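Local coordinates for protein Cap5O (Staphylococcus aureus, PDB 3OJO) that probably oxidises UDP-N-acetyl-mannosamine with NAD as the electron acceptor, a step in making the capsular polysaccharide of the bacterium, at residues 330-335 and 357-362; 318-323 and 342-347. All coordinates share one frame; numbering follows the deposited sequence.

Contact 1 of 2, residues 330-335 and 357-362; sequences DDIRES and PHVELD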
loop_
_atom_site.group_PDB
_atom_site.type_symbol
_atom_site.label_atom_id
_atom_site.label_comp_id
_atom_site.label_asym_id
_atom_site.label_seq_id
_atom_site.Cartn_x
_atom_site.Cartn_y
_atom_site.Cartn_z
ATOM N N ASP B 330 -18.229 -15.913 13.189
ATOM C CA ASP B 330 -19.458 -15.506 13.884
ATOM C C ASP B 330 -19.308 -14.145 14.631
ATOM O O ASP B 330 -20.188 -13.753 15.414
ATOM C CB ASP B 330 -19.949 -16.637 14.823
ATOM C CG ASP B 330 -19.173 -16.813 16.121
ATOM O OD1 ASP B 330 -19.824 -16.914 17.191
ATOM O OD2 ASP B 330 -17.914 -16.872 16.067
ATOM N N ASP B 331 -18.198 -13.434 14.355
ATOM C CA ASP B 331 -17.841 -12.151 14.961
ATOM C C ASP B 331 -18.524 -10.939 14.293
ATOM O O ASP B 331 -18.159 -10.536 13.180
ATOM C CB ASP B 331 -16.309 -11.995 15.017
ATOM C CG ASP B 331 -15.819 -11.299 16.264
ATOM O OD1 ASP B 331 -15.768 -11.957 17.330
ATOM O OD2 ASP B 331 -15.474 -10.103 16.177
ATOM N N ILE B 332 -19.532 -10.379 14.993
ATOM C CA ILE B 332 -20.313 -9.213 14.572
ATOM C C ILE B 332 -19.691 -7.912 15.151
ATOM O O ILE B 332 -20.149 -6.805 14.847
ATOM C CB ILE B 332 -21.796 -9.416 14.992
ATOM C CG1 ILE B 332 -22.758 -8.699 14.039
ATOM C CG2 ILE B 332 -22.061 -9.043 16.469
ATOM C CD1 ILE B 332 -24.211 -9.254 14.065
ATOM N N ARG B 333 -18.661 -8.076 16.010
ATOM C CA ARG B 333 -17.936 -7.011 16.697
ATOM C C ARG B 333 -17.158 -6.192 15.689
ATOM O O ARG B 333 -16.399 -6.755 14.890
ATOM C CB ARG B 333 -16.966 -7.601 17.749
ATOM C CG ARG B 333 -17.623 -8.242 18.963
ATOM C CD ARG B 333 -16.593 -8.774 19.947
ATOM N NE ARG B 333 -16.161 -10.135 19.618
ATOM C CZ ARG B 333 -15.405 -10.899 20.401
ATOM N NH1 ARG B 333 -14.975 -10.442 21.572
ATOM N NH2 ARG B 333 -15.070 -12.126 20.020
ATOM N N GLU B 334 -17.348 -4.859 15.731
ATOM C CA GLU B 334 -16.701 -3.881 14.848
ATOM C C GLU B 334 -16.815 -4.320 13.388
ATOM O O GLU B 334 -15.809 -4.512 12.718
ATOM C CB GLU B 334 -15.226 -3.648 15.271
ATOM C CG GLU B 334 -15.061 -2.749 16.481
ATOM C CD GLU B 334 -15.330 -1.290 16.188
ATOM O OE1 GLU B 334 -14.450 -0.636 15.581
ATOM O OE2 GLU B 334 -16.439 -0.812 16.524
ATOM N N SER B 335 -18.051 -4.549 12.930
ATOM C CA SER B 335 -18.362 -5.025 11.583
ATOM C C SER B 335 -18.948 -3.924 10.678
ATOM O O SER B 335 -19.966 -3.298 11.024
ATOM C CB SER B 335 -19.306 -6.220 11.661
ATOM O OG SER B 335 -20.066 -6.407 10.483
ATOM N N PRO B 357 -25.863 -17.217 8.152
ATOM C CA PRO B 357 -25.879 -18.565 8.757
ATOM C C PRO B 357 -24.933 -18.744 9.947
ATOM O O PRO B 357 -25.133 -19.653 10.754
ATOM C CB PRO B 357 -25.477 -19.475 7.595
ATOM C CG PRO B 357 -24.687 -18.611 6.684
ATOM C CD PRO B 357 -25.278 -17.237 6.793
ATOM N N HIS B 358 -23.903 -17.885 10.046
ATOM C CA HIS B 358 -22.893 -17.914 11.099
ATOM C C HIS B 358 -23.295 -17.103 12.332
ATOM O O HIS B 358 -22.778 -17.372 13.416
ATOM C CB HIS B 358 -21.543 -17.430 10.544
ATOM C CG HIS B 358 -21.055 -18.251 9.393
ATOM N ND1 HIS B 358 -20.338 -19.410 9.593
ATOM C CD2 HIS B 358 -21.232 -18.068 8.065
ATOM C CE1 HIS B 358 -20.085 -19.889 8.387
ATOM N NE2 HIS B 358 -20.595 -19.110 7.434
ATOM N N VAL B 359 -24.217 -16.117 12.175
ATOM C CA VAL B 359 -24.685 -15.237 13.267
ATOM C C VAL B 359 -25.983 -15.767 13.921
ATOM O O VAL B 359 -27.022 -15.889 13.256
ATOM C CB VAL B 359 -24.787 -13.741 12.839
ATOM C CG1 VAL B 359 -25.244 -12.871 13.996
ATOM C CG2 VAL B 359 -23.464 -13.223 12.293
ATOM N N GLU B 360 -25.908 -16.055 15.237
ATOM C CA GLU B 360 -27.024 -16.616 16.007
ATOM C C GLU B 360 -27.954 -15.623 16.729
ATOM O O GLU B 360 -28.832 -16.069 17.472
ATOM C CB GLU B 360 -26.533 -17.737 16.951
ATOM C CG GLU B 360 -26.835 -19.149 16.469
ATOM C CD GLU B 360 -25.993 -19.640 15.306
ATOM O OE1 GLU B 360 -26.563 -19.844 14.209
ATOM O OE2 GLU B 360 -24.765 -19.813 15.488
ATOM N N LEU B 361 -27.818 -14.304 16.481
ATOM C CA LEU B 361 -28.681 -13.285 17.104
ATOM C C LEU B 361 -30.197 -13.498 16.845
ATOM O O LEU B 361 -30.587 -14.157 15.874
ATOM C CB LEU B 361 -28.261 -11.852 16.706
ATOM C CG LEU B 361 -27.274 -11.057 17.582
ATOM C CD1 LEU B 361 -27.318 -11.449 19.047
ATOM C CD2 LEU B 361 -25.889 -11.094 17.026
ATOM N N ASP B 362 -31.034 -12.963 17.751
ATOM C CA ASP B 362 -32.496 -13.068 17.699
ATOM C C ASP B 362 -33.068 -12.511 16.377
ATOM O O ASP B 362 -33.763 -13.230 15.645
ATOM C CB ASP B 362 -33.126 -12.346 18.917
ATOM C CG ASP B 362 -33.024 -13.067 20.261
ATOM O OD1 ASP B 362 -33.570 -14.185 20.377
ATOM O OD2 ASP B 362 -32.477 -12.467 21.221
#
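Both torsions of Ile332 are extended (chi1 -151°, chi2 159°), and this carries CD1 out to the 357-362 loop, where it meets Val359 and Leu361. Val359 lies across the isoleucine at about a right angle, with CG1 3.8 Å from Ile332 CD1; the branch that touches is the one anti to the backbone N. Leu361 approaches tip to tip, its CD2 3.9 Å from the same CD1. An apolar side chain with a flexible arm suits this place, because the CG1-CD1 arm brings one terminal methyl to two neighbours. At the start of 330-335, Asp330 meets this loop through CB, in van der Waals contact with His358 O at 3.2 Å, and its carboxylate is turned elsewhere. His358 NE2 is hydrogen-bonded to Glu386 OE1. Within 330-335, Arg333 grips Asp331 side-on: NH2 lies 2.8 Å from Asp331 OD1 on its syn lone pair. NE reaches the same OD1 at 3.0 Å, syn but out of the carboxylate plane, and both bonds are bent. This salt bridge should limit rotation of the guanidinium, whose NH1 pairs with NAD O1A. Two loops after neighbouring parallel strands of a Rossmann-like alpha/beta domain meet here, one supplying an arginine to the NAD site.

Contact 2 of 2, residues 318-323 and 342-347; sequences VTVFGL and ELLNQE
Leu344 points from helix 336-346 onto strand 317-321, meeting Val318 and Val320 within a beta-alpha-beta unit completed by strand 351-355. The leucine and Val318 cross at about a right angle, and the contact is made by one methyl from each, Leu344 CD1 and Val318 CG1, 3.7 Å apart. Val320 comes to that same CD1 at a slant and from slightly farther off, its CG2 at 4.1 Å. One leucine branch thus bears on two valines two residues apart on the strand, both facing the helix, while Thr319 between them points to the other side of the sheet, where its OG1 bonds to Ala371 O. The torsions of Leu344 bring CD1 there: with chi1 at -77°, CG stands anti to its carbonyl carbon, and the nearly straight chi2 of -173° extends CD1 toward the strand. Beta-branched valines suit the strand, offering compact methyl surfaces close to the backbone; the longer leucine suits the helix, since its CA lies 8.5 Å from the CA of Val318 and the side chains must span that gap. All three residues are buried. Leu344 also packs on Val352 and Leu379 of the flanking strands, while Val303 and Thr306 of helix 286-312 touch it too, placing the leucine between the parallel sheet and a second helix. In Val318 the methyl that touches Leu344 CD1 is CG1, which sits between the backbone N and the carbonyl carbon (chi1 60°).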
loop_
_atom_site.group_PDB
_atom_site.type_symbol
_atom_site.label_atom_id
_atom_site.label_comp_id
_atom_site.label_asym_id
_atom_site.label_seq_id
_atom_site.Cartn_x
_atom_site.Cartn_y
_atom_site.Cartn_z
ATOM N N VAL B 318 -34.894 -4.784 1.494
ATOM C CA VAL B 318 -33.494 -5.085 1.204
ATOM C C VAL B 318 -33.060 -6.193 2.151
ATOM O O VAL B 318 -33.186 -6.039 3.372
ATOM C CB VAL B 318 -32.515 -3.867 1.228
ATOM C CG1 VAL B 318 -32.481 -3.188 2.589
ATOM C CG2 VAL B 318 -31.103 -4.281 0.804
ATOM N N THR B 319 -32.576 -7.315 1.588
ATOM C CA THR B 319 -32.080 -8.432 2.380
ATOM C C THR B 319 -30.556 -8.382 2.450
ATOM O O THR B 319 -29.871 -8.567 1.445
ATOM C CB THR B 319 -32.605 -9.782 1.870
ATOM O OG1 THR B 319 -34.023 -9.725 1.774
ATOM C CG2 THR B 319 -32.204 -10.936 2.773
ATOM N N VAL B 320 -30.036 -8.131 3.642
ATOM C CA VAL B 320 -28.597 -8.104 3.897
ATOM C C VAL B 320 -28.113 -9.565 4.024
ATOM O O VAL B 320 -28.735 -10.370 4.724
ATOM C CB VAL B 320 -28.275 -7.220 5.138
ATOM C CG1 VAL B 320 -26.913 -7.549 5.744
ATOM C CG2 VAL B 320 -28.380 -5.738 4.796
ATOM N N PHE B 321 -27.035 -9.897 3.303
ATOM C CA PHE B 321 -26.391 -11.212 3.301
ATOM C C PHE B 321 -25.007 -11.071 3.959
ATOM O O PHE B 321 -24.058 -10.596 3.341
ATOM C CB PHE B 321 -26.284 -11.750 1.863
ATOM C CG PHE B 321 -27.421 -12.616 1.381
ATOM C CD1 PHE B 321 -27.204 -13.600 0.426
ATOM C CD2 PHE B 321 -28.714 -12.431 1.857
ATOM C CE1 PHE B 321 -28.257 -14.393 -0.040
ATOM C CE2 PHE B 321 -29.768 -13.235 1.399
ATOM C CZ PHE B 321 -29.531 -14.207 0.450
ATOM N N GLY B 322 -24.932 -11.436 5.227
ATOM C CA GLY B 322 -23.721 -11.332 6.022
ATOM C C GLY B 322 -23.694 -10.096 6.896
ATOM O O GLY B 322 -23.950 -8.988 6.420
ATOM N N LEU B 323 -23.401 -10.290 8.190
ATOM C CA LEU B 323 -23.327 -9.227 9.200
ATOM C C LEU B 323 -21.929 -9.171 9.870
ATOM O O LEU B 323 -21.707 -8.367 10.775
ATOM C CB LEU B 323 -24.411 -9.425 10.264
ATOM C CG LEU B 323 -25.890 -9.167 9.923
ATOM C CD1 LEU B 323 -26.732 -9.465 11.125
ATOM C CD2 LEU B 323 -26.145 -7.726 9.612
ATOM N N GLU B 342 -27.748 -1.748 10.394
ATOM C CA GLU B 342 -28.214 -0.822 11.407
ATOM C C GLU B 342 -28.609 0.547 10.782
ATOM O O GLU B 342 -29.598 1.140 11.212
ATOM C CB GLU B 342 -27.089 -0.695 12.453
ATOM C CG GLU B 342 -27.270 0.314 13.571
ATOM C CD GLU B 342 -26.037 0.554 14.432
ATOM O OE1 GLU B 342 -24.961 -0.022 14.133
ATOM O OE2 GLU B 342 -26.155 1.320 15.420
ATOM N N LEU B 343 -27.829 1.039 9.785
ATOM C CA LEU B 343 -28.071 2.296 9.060
ATOM C C LEU B 343 -29.284 2.129 8.180
ATOM O O LEU B 343 -30.109 3.040 8.089
ATOM C CB LEU B 343 -26.865 2.697 8.170
ATOM C CG LEU B 343 -25.676 3.384 8.845
ATOM C CD1 LEU B 343 -24.479 3.413 7.911
ATOM C CD2 LEU B 343 -26.034 4.779 9.333
ATOM N N LEU B 344 -29.381 0.973 7.529
ATOM C CA LEU B 344 -30.509 0.645 6.676
ATOM C C LEU B 344 -31.783 0.495 7.530
ATOM O O LEU B 344 -32.855 0.952 7.118
ATOM C CB LEU B 344 -30.233 -0.632 5.860
ATOM C CG LEU B 344 -29.316 -0.536 4.648
ATOM C CD1 LEU B 344 -29.319 -1.833 3.897
ATOM C CD2 LEU B 344 -29.708 0.602 3.710
ATOM N N ASN B 345 -31.658 -0.130 8.725
ATOM C CA ASN B 345 -32.760 -0.319 9.669
ATOM C C ASN B 345 -33.267 1.041 10.151
ATOM O O ASN B 345 -34.479 1.262 10.149
ATOM C CB ASN B 345 -32.337 -1.191 10.857
ATOM C CG ASN B 345 -33.499 -1.746 11.646
ATOM O OD1 ASN B 345 -34.190 -1.031 12.379
ATOM N ND2 ASN B 345 -33.740 -3.035 11.502
ATOM N N GLN B 346 -32.341 1.954 10.526
ATOM C CA GLN B 346 -32.646 3.315 10.962
ATOM C C GLN B 346 -33.363 4.090 9.849
ATOM O O GLN B 346 -34.360 4.770 10.115
ATOM C CB GLN B 346 -31.358 4.035 11.377
ATOM C CG GLN B 346 -31.583 5.490 11.728
ATOM C CD GLN B 346 -30.781 5.968 12.904
ATOM O OE1 GLN B 346 -29.555 5.834 12.948
ATOM N NE2 GLN B 346 -31.470 6.581 13.852
ATOM N N GLU B 347 -32.898 3.910 8.592
ATOM C CA GLU B 347 -33.419 4.564 7.400
ATOM C C GLU B 347 -34.891 4.262 7.106
ATOM O O GLU B 347 -35.255 3.103 6.879
ATOM C CB GLU B 347 -32.540 4.248 6.171
ATOM C CG GLU B 347 -32.591 5.310 5.082
ATOM C CD GLU B 347 -31.860 6.604 5.398
ATOM O OE1 GLU B 347 -32.539 7.642 5.587
ATOM O OE2 GLU B 347 -30.609 6.580 5.451
#

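From the N terminus, strand 317-321 comes first and leads through 330-335 into helix 336-346, where contact 2 closes its loop by returning 342-347 to the strand. The chain then runs through strand 351-355 to 357-362, and contact 1 closes a second loop back to 330-335. The two closures cross, because 330-335 lies between the segments of contact 2 and 342-347 between those of contact 1. Contact 2 joins helix to sheet, whereas contact 1 joins the loops after two adjacent strands, nearer NAD. Their centres are about 13 Å apart, yet they touch: Ser335 OG, at the helix N-cap, lies 2.6 Å from Leu323 O, a probable hydrogen bond.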